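Local coordinates for antiterminator Q protein (Enterobacteria phage SfI, PDB 6JNY) that acts in transcription antitermination, probably by modifying RNA polymerase so that it reads through terminators, at residues Glu21-Trp26 and Met64-Val69; Asp60-Leu65 and Ser147-Arg152. One frame throughout, in Å; residues are numbered along the deposited sequence.

How the interactions relate
Helix 60-74 takes part in both contacts and ties helix 10-28 to helix 123-155. Leaving helix 10-28, the chain passes through helix 38-45 and a portion without a model (47-54) before interaction 1 closes the loop by laying helix 60-74 across 21-26. From there it runs through two further helices and a two-stranded hairpin until interaction 2 closes a much longer loop onto helix 123-155. The two loops follow one another, neither nested in the other, and overlap at Met64 and Leu65. They also touch: Trp26 NE1 probably hydrogen-bonds to Asp60 OD1, so the start of helix 60-74 is held by Trp26 from helix 10-28 and by Arg152 from helix 123-155.

Interaction 1: residues Glu21-Trp26 and Met64-Val69; sequences ELWGAW and MLISQV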
loop_
_atom_site.group_PDB
_atom_site.type_symbol
_atom_site.label_atom_id
_atom_site.label_comp_id
_atom_site.label_asym_id
_atom_site.label_seq_id
_atom_site.Cartn_x
_atom_site.Cartn_y
_atom_site.Cartn_z
ATOM N N GLU A 21 -1.723 6.422 -7.453
ATOM C CA GLU A 21 -0.765 7.525 -7.579
ATOM C C GLU A 21 -1.444 8.873 -7.333
ATOM O O GLU A 21 -0.882 9.745 -6.640
ATOM C CB GLU A 21 -0.105 7.484 -8.965
ATOM C CG GLU A 21 0.977 6.402 -9.118
ATOM C CD GLU A 21 1.504 6.266 -10.543
ATOM O OE1 GLU A 21 1.012 6.976 -11.439
ATOM O OE2 GLU A 21 2.406 5.429 -10.768
ATOM N N LEU A 22 -2.630 9.081 -7.902
ATOM C CA LEU A 22 -3.352 10.332 -7.684
ATOM C C LEU A 22 -3.752 10.473 -6.228
ATOM O O LEU A 22 -3.617 11.556 -5.637
ATOM C CB LEU A 22 -4.589 10.397 -8.578
ATOM C CG LEU A 22 -4.344 10.585 -10.074
ATOM C CD1 LEU A 22 -5.629 10.362 -10.842
ATOM C CD2 LEU A 22 -3.769 11.984 -10.346
ATOM N N TRP A 23 -4.239 9.386 -5.629
ATOM C CA TRP A 23 -4.650 9.403 -4.232
ATOM C C TRP A 23 -3.450 9.610 -3.324
ATOM O O TRP A 23 -3.525 10.347 -2.329
ATOM C CB TRP A 23 -5.352 8.079 -3.904
ATOM C CG TRP A 23 -5.437 7.749 -2.437
ATOM C CD1 TRP A 23 -6.350 8.237 -1.532
ATOM C CD2 TRP A 23 -4.608 6.831 -1.718
ATOM N NE1 TRP A 23 -6.112 7.688 -0.290
ATOM C CE2 TRP A 23 -5.057 6.818 -0.377
ATOM C CE3 TRP A 23 -3.523 6.019 -2.075
ATOM C CZ2 TRP A 23 -4.455 6.025 0.603
ATOM C CZ3 TRP A 23 -2.917 5.243 -1.098
ATOM C CH2 TRP A 23 -3.390 5.242 0.223
ATOM N N GLY A 24 -2.323 8.973 -3.652
ATOM C CA GLY A 24 -1.163 9.095 -2.803
ATOM C C GLY A 24 -0.663 10.524 -2.746
ATOM O O GLY A 24 -0.292 11.018 -1.680
ATOM N N ALA A 25 -0.692 11.219 -3.882
ATOM C CA ALA A 25 -0.266 12.618 -3.895
ATOM C C ALA A 25 -1.246 13.487 -3.115
ATOM O O ALA A 25 -0.842 14.427 -2.409
ATOM C CB ALA A 25 -0.149 13.096 -5.340
ATOM N N TRP A 26 -2.536 13.175 -3.214
ATOM C CA TRP A 26 -3.554 13.899 -2.456
ATOM C C TRP A 26 -3.362 13.696 -0.956
ATOM O O TRP A 26 -3.401 14.656 -0.177
ATOM C CB TRP A 26 -4.930 13.435 -2.920
ATOM C CG TRP A 26 -6.089 14.106 -2.292
ATOM C CD1 TRP A 26 -6.641 15.300 -2.654
ATOM C CD2 TRP A 26 -6.869 13.613 -1.202
ATOM N NE1 TRP A 26 -7.711 15.587 -1.841
ATOM C CE2 TRP A 26 -7.873 14.566 -0.942
ATOM C CE3 TRP A 26 -6.810 12.458 -0.409
ATOM C CZ2 TRP A 26 -8.818 14.397 0.072
ATOM C CZ3 TRP A 26 -7.741 12.296 0.597
ATOM C CH2 TRP A 26 -8.738 13.254 0.826
ATOM N N MET A 64 -11.349 11.263 -0.841
ATOM C CA MET A 64 -12.048 10.688 0.300
ATOM C C MET A 64 -12.575 9.295 -0.014
ATOM O O MET A 64 -12.477 8.388 0.823
ATOM C CB MET A 64 -13.175 11.619 0.755
ATOM C CG MET A 64 -12.651 12.813 1.530
ATOM S SD MET A 64 -13.925 13.935 2.138
ATOM C CE MET A 64 -14.521 14.655 0.606
ATOM N N LEU A 65 -13.140 9.102 -1.207
ATOM C CA LEU A 65 -13.669 7.790 -1.566
ATOM C C LEU A 65 -12.557 6.749 -1.570
ATOM O O LEU A 65 -12.710 5.653 -1.017
ATOM C CB LEU A 65 -14.347 7.856 -2.935
ATOM C CG LEU A 65 -14.982 6.579 -3.509
ATOM C CD1 LEU A 65 -16.150 6.929 -4.396
ATOM C CD2 LEU A 65 -13.986 5.728 -4.295
ATOM N N ILE A 66 -11.426 7.076 -2.197
ATOM C CA ILE A 66 -10.329 6.115 -2.251
ATOM C C ILE A 66 -9.780 5.842 -0.861
ATOM O O ILE A 66 -9.419 4.707 -0.537
ATOM C CB ILE A 66 -9.233 6.574 -3.230
ATOM C CG1 ILE A 66 -9.796 6.668 -4.643
ATOM C CG2 ILE A 66 -8.016 5.617 -3.180
ATOM C CD1 ILE A 66 -8.923 7.500 -5.593
ATOM N N SER A 67 -9.674 6.880 -0.029
ATOM C CA SER A 67 -9.136 6.699 1.315
ATOM C C SER A 67 -10.016 5.766 2.134
ATOM O O SER A 67 -9.508 4.931 2.895
ATOM C CB SER A 67 -9.043 8.051 2.025
ATOM O OG SER A 67 -8.148 8.940 1.380
ATOM N N GLN A 68 -11.336 5.930 2.024
ATOM C CA GLN A 68 -12.262 5.050 2.726
ATOM C C GLN A 68 -12.120 3.621 2.232
ATOM O O GLN A 68 -12.146 2.673 3.028
ATOM C CB GLN A 68 -13.696 5.540 2.524
ATOM C CG GLN A 68 -14.011 6.872 3.180
ATOM C CD GLN A 68 -15.501 7.163 3.203
ATOM O OE1 GLN A 68 -15.969 7.995 3.980
ATOM N NE2 GLN A 68 -16.256 6.470 2.351
ATOM N N VAL A 69 -11.950 3.441 0.920
ATOM C CA VAL A 69 -11.726 2.103 0.378
ATOM C C VAL A 69 -10.438 1.515 0.932
ATOM O O VAL A 69 -10.410 0.382 1.429
ATOM C CB VAL A 69 -11.729 2.146 -1.160
ATOM C CG1 VAL A 69 -11.162 0.874 -1.739
ATOM C CG2 VAL A 69 -13.131 2.400 -1.664
#
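The hydroxyl of Ser67 is gripped from two sides of the helix crossing. It accepts a hydrogen bond from the indole of Trp23, NE1 to OG 2.9 Å, and in turn bonds to the carbonyl oxygen of Gly63, one turn back in its own helix. The Trp23 bond is somewhat bent, 147° at the hydrogen, yet OG lies in the indole plane, where the N-H points. Ser67 holds OG beside its own backbone N (chi1 -63°), the torsion that lets one oxygen meet both partners. The same oxygen also lies near the ring plane of Trp26, at that indole's edge, with CZ3 3.5 Å from OG.

Ile66 fills the space over one face of Trp23. Its CG2 branch sits 3.6 Å from the centroid of the five-membered ring, over the face but displaced toward its rim, in a CH-pi contact; CG2 comes within 3.4 Å of Trp23 CG. The CG2 branch takes the pyrrole face, while CD1 reaches Trp23 CB and the indole N-H is left to the serine. Farther along helix 10-28, Trp26 reaches Met64, near the start of helix 60-74: its CH2 meets Met64 CG at 4.0 Å and passes Met64 N at 3.7 Å. The indole N-H of Trp26 is engaged by Asp60.

The short helix axes approach to 10.0 Å at 98°, a nearly perpendicular packing in which Trp23 and Ile66 are the closest backbone pair. Trp19 and Leu20 of helix 10-28 also touch Ile66, and Leu85 of helix 78-90 touches Trp23, placing the crossing within the helical core. Both tryptophans thus bury their rings with their N-H groups satisfied, one by a hydroxyl and the other by a carboxylate, which fixes their rotation in an otherwise apolar junction.

Interaction 2: residues Asp60-Leu65 and Ser147-Arg152; sequences DDDGML and SAFKNR
Leu65 and Ala148 form the tight part of this contact, where the start of helix 60-74 packs on the C-terminal part of helix 123-155, the short axes 129° apart. The leucine divides its work between its two methyls. CD2 packs on Ala148 CB at 3.7 Å and also stands over one face of the Phe149 ring, 4.2 Å from its centroid, as a CH-pi contact. CD1 turns instead to the guanidinium of Arg152, lying over its face with NH1 3.8 Å away. That flat group reaches the leucine because the arginine chain runs extended and then bends at chi3 (74°).

Around its edge the guanidinium grips a single carboxylate oxygen end-on: NH1 and NH2 both donate to Asp62 OD1 in a salt bridge, at 2.9 and 2.8 Å from it. The approaches to that oxygen differ, NH1 arriving almost along the C-O bond and NH2 on the syn side, well out of the carboxylate plane; the carboxylate and guanidinium planes stand 35° apart. Asp62 is itself buried, resting on Trp19, which also meets the Phe149 ring.

The outer side is looser. Asp61 is exposed; its CB comes only to 4.2 Å from Arg152 NH1, and its carboxylate does not reach the guanidinium. The salt bridge thus rests on one shared oxygen at the guanidinium's edge, while a leucine methyl covers part of one of its faces, and would probably keep Asp62 ionised.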
loop_
_atom_site.group_PDB
_atom_site.type_symbol
_atom_site.label_atom_id
_atom_site.label_comp_id
_atom_site.label_asym_id
_atom_site.label_seq_id
_atom_site.Cartn_x
_atom_site.Cartn_y
_atom_site.Cartn_z
ATOM N N ASP A 60 -11.090 16.209 -4.176
ATOM C CA ASP A 60 -11.326 15.861 -2.778
ATOM C C ASP A 60 -12.341 14.736 -2.640
ATOM O O ASP A 60 -12.198 13.873 -1.768
ATOM C CB ASP A 60 -11.796 17.089 -2.000
ATOM C CG ASP A 60 -10.677 18.076 -1.736
ATOM O OD1 ASP A 60 -9.519 17.811 -2.117
ATOM O OD2 ASP A 60 -10.961 19.138 -1.138
ATOM N N ASP A 61 -13.385 14.738 -3.466
ATOM C CA ASP A 61 -14.375 13.665 -3.391
ATOM C C ASP A 61 -13.728 12.323 -3.694
ATOM O O ASP A 61 -13.941 11.337 -2.978
ATOM C CB ASP A 61 -15.535 13.930 -4.352
ATOM C CG ASP A 61 -16.462 15.034 -3.868
ATOM O OD1 ASP A 61 -16.294 15.509 -2.724
ATOM O OD2 ASP A 61 -17.359 15.426 -4.641
ATOM N N ASP A 62 -12.928 12.270 -4.761
ATOM C CA ASP A 62 -12.231 11.035 -5.097
ATOM C C ASP A 62 -11.199 10.678 -4.035
ATOM O O ASP A 62 -11.051 9.504 -3.684
ATOM C CB ASP A 62 -11.576 11.159 -6.473
ATOM C CG ASP A 62 -12.595 11.236 -7.609
ATOM O OD1 ASP A 62 -13.803 10.999 -7.383
ATOM O OD2 ASP A 62 -12.178 11.537 -8.744
ATOM N N GLY A 63 -10.478 11.669 -3.512
ATOM C CA GLY A 63 -9.530 11.393 -2.449
ATOM C C GLY A 63 -10.184 10.753 -1.240
ATOM O O GLY A 63 -9.654 9.794 -0.670
ATOM N N MET A 64 -11.349 11.263 -0.841
ATOM C CA MET A 64 -12.048 10.688 0.300
ATOM C C MET A 64 -12.575 9.295 -0.014
ATOM O O MET A 64 -12.477 8.388 0.823
ATOM C CB MET A 64 -13.175 11.619 0.755
ATOM C CG MET A 64 -12.651 12.813 1.530
ATOM S SD MET A 64 -13.925 13.935 2.138
ATOM C CE MET A 64 -14.521 14.655 0.606
ATOM N N LEU A 65 -13.140 9.102 -1.207
ATOM C CA LEU A 65 -13.669 7.790 -1.566
ATOM C C LEU A 65 -12.557 6.749 -1.570
ATOM O O LEU A 65 -12.710 5.653 -1.017
ATOM C CB LEU A 65 -14.347 7.856 -2.935
ATOM C CG LEU A 65 -14.982 6.579 -3.509
ATOM C CD1 LEU A 65 -16.150 6.929 -4.396
ATOM C CD2 LEU A 65 -13.986 5.728 -4.295
ATOM N N SER A 147 -15.886 -1.301 -7.257
ATOM C CA SER A 147 -17.278 -1.270 -6.829
ATOM C C SER A 147 -17.618 0.050 -6.156
ATOM O O SER A 147 -18.774 0.489 -6.213
ATOM C CB SER A 147 -17.571 -2.449 -5.904
ATOM O OG SER A 147 -17.111 -2.188 -4.601
ATOM N N ALA A 148 -16.638 0.712 -5.539
ATOM C CA ALA A 148 -16.927 1.991 -4.894
ATOM C C ALA A 148 -17.291 3.052 -5.921
ATOM O O ALA A 148 -18.230 3.829 -5.713
ATOM C CB ALA A 148 -15.750 2.466 -4.042
ATOM N N PHE A 149 -16.544 3.122 -7.023
ATOM C CA PHE A 149 -16.885 4.071 -8.077
ATOM C C PHE A 149 -18.221 3.716 -8.718
ATOM O O PHE A 149 -19.028 4.605 -9.021
ATOM C CB PHE A 149 -15.787 4.076 -9.141
ATOM C CG PHE A 149 -14.569 4.888 -8.782
ATOM C CD1 PHE A 149 -14.676 6.198 -8.354
ATOM C CD2 PHE A 149 -13.312 4.323 -8.902
ATOM C CE1 PHE A 149 -13.541 6.933 -8.049
ATOM C CE2 PHE A 149 -12.183 5.051 -8.607
ATOM C CZ PHE A 149 -12.292 6.345 -8.175
ATOM N N LYS A 150 -18.476 2.424 -8.937
ATOM C CA LYS A 150 -19.730 2.017 -9.561
ATOM C C LYS A 150 -20.910 2.277 -8.639
ATOM O O LYS A 150 -21.994 2.652 -9.105
ATOM C CB LYS A 150 -19.666 0.550 -9.978
ATOM C CG LYS A 150 -18.796 0.324 -11.210
ATOM C CD LYS A 150 -18.586 -1.143 -11.514
ATOM C CE LYS A 150 -17.693 -1.286 -12.749
ATOM N NZ LYS A 150 -17.223 -2.678 -12.959
ATOM N N ASN A 151 -20.714 2.087 -7.331
ATOM C CA ASN A 151 -21.772 2.384 -6.367
ATOM C C ASN A 151 -22.109 3.867 -6.371
ATOM O O ASN A 151 -23.287 4.239 -6.353
ATOM C CB ASN A 151 -21.349 1.927 -4.967
ATOM C CG ASN A 151 -22.383 2.263 -3.893
ATOM O OD1 ASN A 151 -23.470 1.690 -3.864
ATOM N ND2 ASN A 151 -22.029 3.178 -2.997
ATOM N N ARG A 152 -21.089 4.728 -6.415
ATOM C CA ARG A 152 -21.339 6.165 -6.450
ATOM C C ARG A 152 -22.107 6.556 -7.705
ATOM O O ARG A 152 -23.071 7.331 -7.638
ATOM C CB ARG A 152 -20.024 6.932 -6.366
ATOM C CG ARG A 152 -20.204 8.443 -6.411
ATOM C CD ARG A 152 -18.904 9.156 -6.119
ATOM N NE ARG A 152 -17.984 9.078 -7.250
ATOM C CZ ARG A 152 -16.764 9.606 -7.262
ATOM N NH1 ARG A 152 -16.303 10.245 -6.197
ATOM N NH2 ARG A 152 -16.002 9.490 -8.341
#